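Local coordinates for hypothetical 30.2 KD protein c25g10.02 IN chromosome I (Schizosaccharomyces pombe, PDB 1KCF) that resolves Holliday junctions as a magnesium-dependent endonuclease of mitochondria, cutting four-way DNA junctions at the point of strand exchange, at residues E117-R122 with K225-D230. Numbering follows the deposited sequence.
Sequences ERQRYR and KDDMAD
OD1 of D227 is gripped by both terminal nitrogens of the R122 guanidinium. The stronger arm of this salt bridge runs from R122 NH2 to D227 OD1 at 2.6 Å, with the acceptor lying almost exactly in the guanidinium plane and the donor reaching the oxygen on its syn side, 28° out of the carboxylate plane. The second arm, R122 NH1 to D227 OD1 at 3.1 Å, is bent and weak, so the carboxylate is held through one oxygen with the two flat groups turned 45° against each other. R122 reaches the helix because its chain is extended from CG to NE, and its NH2 also rests 3.7 Å from CB of D226. With an alanine in place of this arginine, the D227 carboxylate would probably lose its charge partner in this contact and could turn more freely. The bridge ties the loop that follows strand 113-118 to helix 224-253, beside the magnesium-binding aspartates of this RuvC-type, RNase H-like fold. Deeper in, D230, a magnesium ligand together with D46, points from the same helix toward the end of the strand. A water hydrogen-bonds to both D230 and E117, 2.7 Å from D230 OD2 and 2.9 Å from E117 OE1, and so links the carboxylate of the helix to that of the strand. The other oxygen of D230 is taken by R191 and Y172, while T171 holds OE2 of E117. Between bridge and water lies Q119, whose chain bends at chi2 (68°) to bring its amide over to the helix; NE2 comes 3.4 Å from D230 OD2, and the buried OE1 finds no polar partner in the model.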
loop_
_atom_site.group_PDB
_atom_site.type_symbol
_atom_site.label_atom_id
_atom_site.label_comp_id
_atom_site.label_asym_id
_atom_site.label_seq_id
_atom_site.Cartn_x
_atom_site.Cartn_y
_atom_site.Cartn_z
ATOM N N GLU A 117 -2.496 -10.697 -8.152
ATOM C CA GLU A 117 -1.195 -11.320 -8.263
ATOM C C GLU A 117 -0.299 -10.277 -8.905
ATOM O O GLU A 117 -0.768 -9.452 -9.679
ATOM C CB GLU A 117 -1.313 -12.562 -9.143
ATOM C CG GLU A 117 -0.086 -13.417 -9.236
ATOM C CD GLU A 117 -0.399 -14.792 -9.803
ATOM O OE1 GLU A 117 0.339 -15.245 -10.701
ATOM O OE2 GLU A 117 -1.381 -15.422 -9.349
ATOM N N ARG A 118 0.980 -10.281 -8.565
ATOM C CA ARG A 118 1.899 -9.317 -9.161
ATOM C C ARG A 118 2.241 -9.791 -10.562
ATOM O O ARG A 118 2.364 -10.991 -10.804
ATOM C CB ARG A 118 3.194 -9.212 -8.351
ATOM C CG ARG A 118 3.084 -8.466 -7.038
ATOM C CD ARG A 118 4.429 -8.475 -6.315
ATOM N NE ARG A 118 4.400 -7.700 -5.077
ATOM C CZ ARG A 118 3.679 -8.019 -4.006
ATOM N NH1 ARG A 118 2.919 -9.108 -4.010
ATOM N NH2 ARG A 118 3.711 -7.238 -2.933
ATOM N N GLN A 119 2.387 -8.855 -11.486
ATOM C CA GLN A 119 2.743 -9.219 -12.845
ATOM C C GLN A 119 4.154 -9.803 -12.792
ATOM O O GLN A 119 4.890 -9.576 -11.829
ATOM C CB GLN A 119 2.723 -7.986 -13.753
ATOM C CG GLN A 119 3.159 -8.273 -15.180
ATOM C CD GLN A 119 2.175 -9.151 -15.930
ATOM O OE1 GLN A 119 1.083 -8.707 -16.289
ATOM N NE2 GLN A 119 2.554 -10.404 -16.166
ATOM N N ARG A 120 4.520 -10.579 -13.805
ATOM C CA ARG A 120 5.857 -11.155 -13.851
ATOM C C ARG A 120 6.839 -10.025 -14.159
ATOM O O ARG A 120 6.603 -9.224 -15.057
ATOM C CB ARG A 120 5.932 -12.218 -14.935
ATOM N N TYR A 121 7.928 -9.947 -13.407
ATOM C CA TYR A 121 8.923 -8.907 -13.651
ATOM C C TYR A 121 9.652 -9.116 -14.985
ATOM O O TYR A 121 9.926 -10.249 -15.382
ATOM C CB TYR A 121 9.966 -8.877 -12.529
ATOM C CG TYR A 121 11.107 -7.917 -12.799
ATOM C CD1 TYR A 121 10.938 -6.539 -12.645
ATOM C CD2 TYR A 121 12.348 -8.383 -13.238
ATOM C CE1 TYR A 121 11.980 -5.650 -12.922
ATOM C CE2 TYR A 121 13.397 -7.505 -13.519
ATOM C CZ TYR A 121 13.208 -6.140 -13.359
ATOM O OH TYR A 121 14.239 -5.269 -13.627
ATOM N N ARG A 122 9.941 -8.013 -15.670
ATOM C CA ARG A 122 10.682 -8.027 -16.932
ATOM C C ARG A 122 11.739 -6.939 -16.819
ATOM O O ARG A 122 11.405 -5.792 -16.537
ATOM C CB ARG A 122 9.780 -7.708 -18.122
ATOM C CG ARG A 122 8.902 -8.839 -18.567
ATOM C CD ARG A 122 8.610 -8.733 -20.052
ATOM N NE ARG A 122 7.507 -9.608 -20.435
ATOM C CZ ARG A 122 6.226 -9.335 -20.198
ATOM N NH1 ARG A 122 5.891 -8.206 -19.585
ATOM N NH2 ARG A 122 5.283 -10.191 -20.571
ATOM N N LYS A 225 0.178 -10.207 -25.761
ATOM C CA LYS A 225 -0.401 -11.542 -25.645
ATOM C C LYS A 225 0.074 -12.238 -24.371
ATOM O O LYS A 225 -0.700 -12.921 -23.698
ATOM C CB LYS A 225 -0.007 -12.391 -26.856
ATOM C CG LYS A 225 -0.536 -11.887 -28.187
ATOM C CD LYS A 225 -1.745 -12.684 -28.646
ATOM C CE LYS A 225 -1.367 -14.117 -28.971
ATOM N NZ LYS A 225 -2.506 -14.866 -29.578
ATOM N N ASP A 226 1.352 -12.073 -24.051
ATOM C CA ASP A 226 1.926 -12.691 -22.866
ATOM C C ASP A 226 1.293 -12.138 -21.597
ATOM O O ASP A 226 0.988 -12.890 -20.676
ATOM C CB ASP A 226 3.435 -12.459 -22.841
ATOM C CG ASP A 226 4.124 -13.022 -24.070
ATOM O OD1 ASP A 226 4.431 -14.233 -24.078
ATOM O OD2 ASP A 226 4.336 -12.256 -25.038
ATOM N N ASP A 227 1.086 -10.827 -21.550
ATOM C CA ASP A 227 0.488 -10.219 -20.375
ATOM C C ASP A 227 -0.984 -10.601 -20.238
ATOM O O ASP A 227 -1.461 -10.835 -19.128
ATOM C CB ASP A 227 0.654 -8.696 -20.413
ATOM C CG ASP A 227 2.115 -8.266 -20.306
ATOM O OD1 ASP A 227 2.958 -9.110 -19.934
ATOM O OD2 ASP A 227 2.424 -7.086 -20.582
ATOM N N MET A 228 -1.698 -10.680 -21.361
ATOM C CA MET A 228 -3.112 -11.054 -21.337
ATOM C C MET A 228 -3.257 -12.517 -20.932
ATOM O O MET A 228 -4.163 -12.885 -20.186
ATOM C CB MET A 228 -3.760 -10.873 -22.717
ATOM C CG MET A 228 -3.846 -9.442 -23.217
ATOM S SD MET A 228 -4.931 -9.315 -24.660
ATOM C CE MET A 228 -3.873 -9.886 -25.951
ATOM N N ALA A 229 -2.364 -13.351 -21.449
ATOM C CA ALA A 229 -2.394 -14.772 -21.147
ATOM C C ALA A 229 -2.176 -14.953 -19.655
ATOM O O ALA A 229 -2.794 -15.808 -19.024
ATOM C CB ALA A 229 -1.310 -15.500 -21.934
ATOM N N ASP A 230 -1.310 -14.124 -19.087
ATOM C CA ASP A 230 -1.020 -14.210 -17.665
ATOM C C ASP A 230 -2.281 -14.041 -16.815
ATOM O O ASP A 230 -2.579 -14.886 -15.969
ATOM C CB ASP A 230 0.013 -13.159 -17.271
ATOM C CG ASP A 230 0.894 -13.617 -16.131
ATOM O OD1 ASP A 230 1.664 -14.580 -16.344
ATOM O OD2 ASP A 230 0.812 -13.030 -15.028
HETATM O O HOH W 1 1.540 -13.355 -12.499
#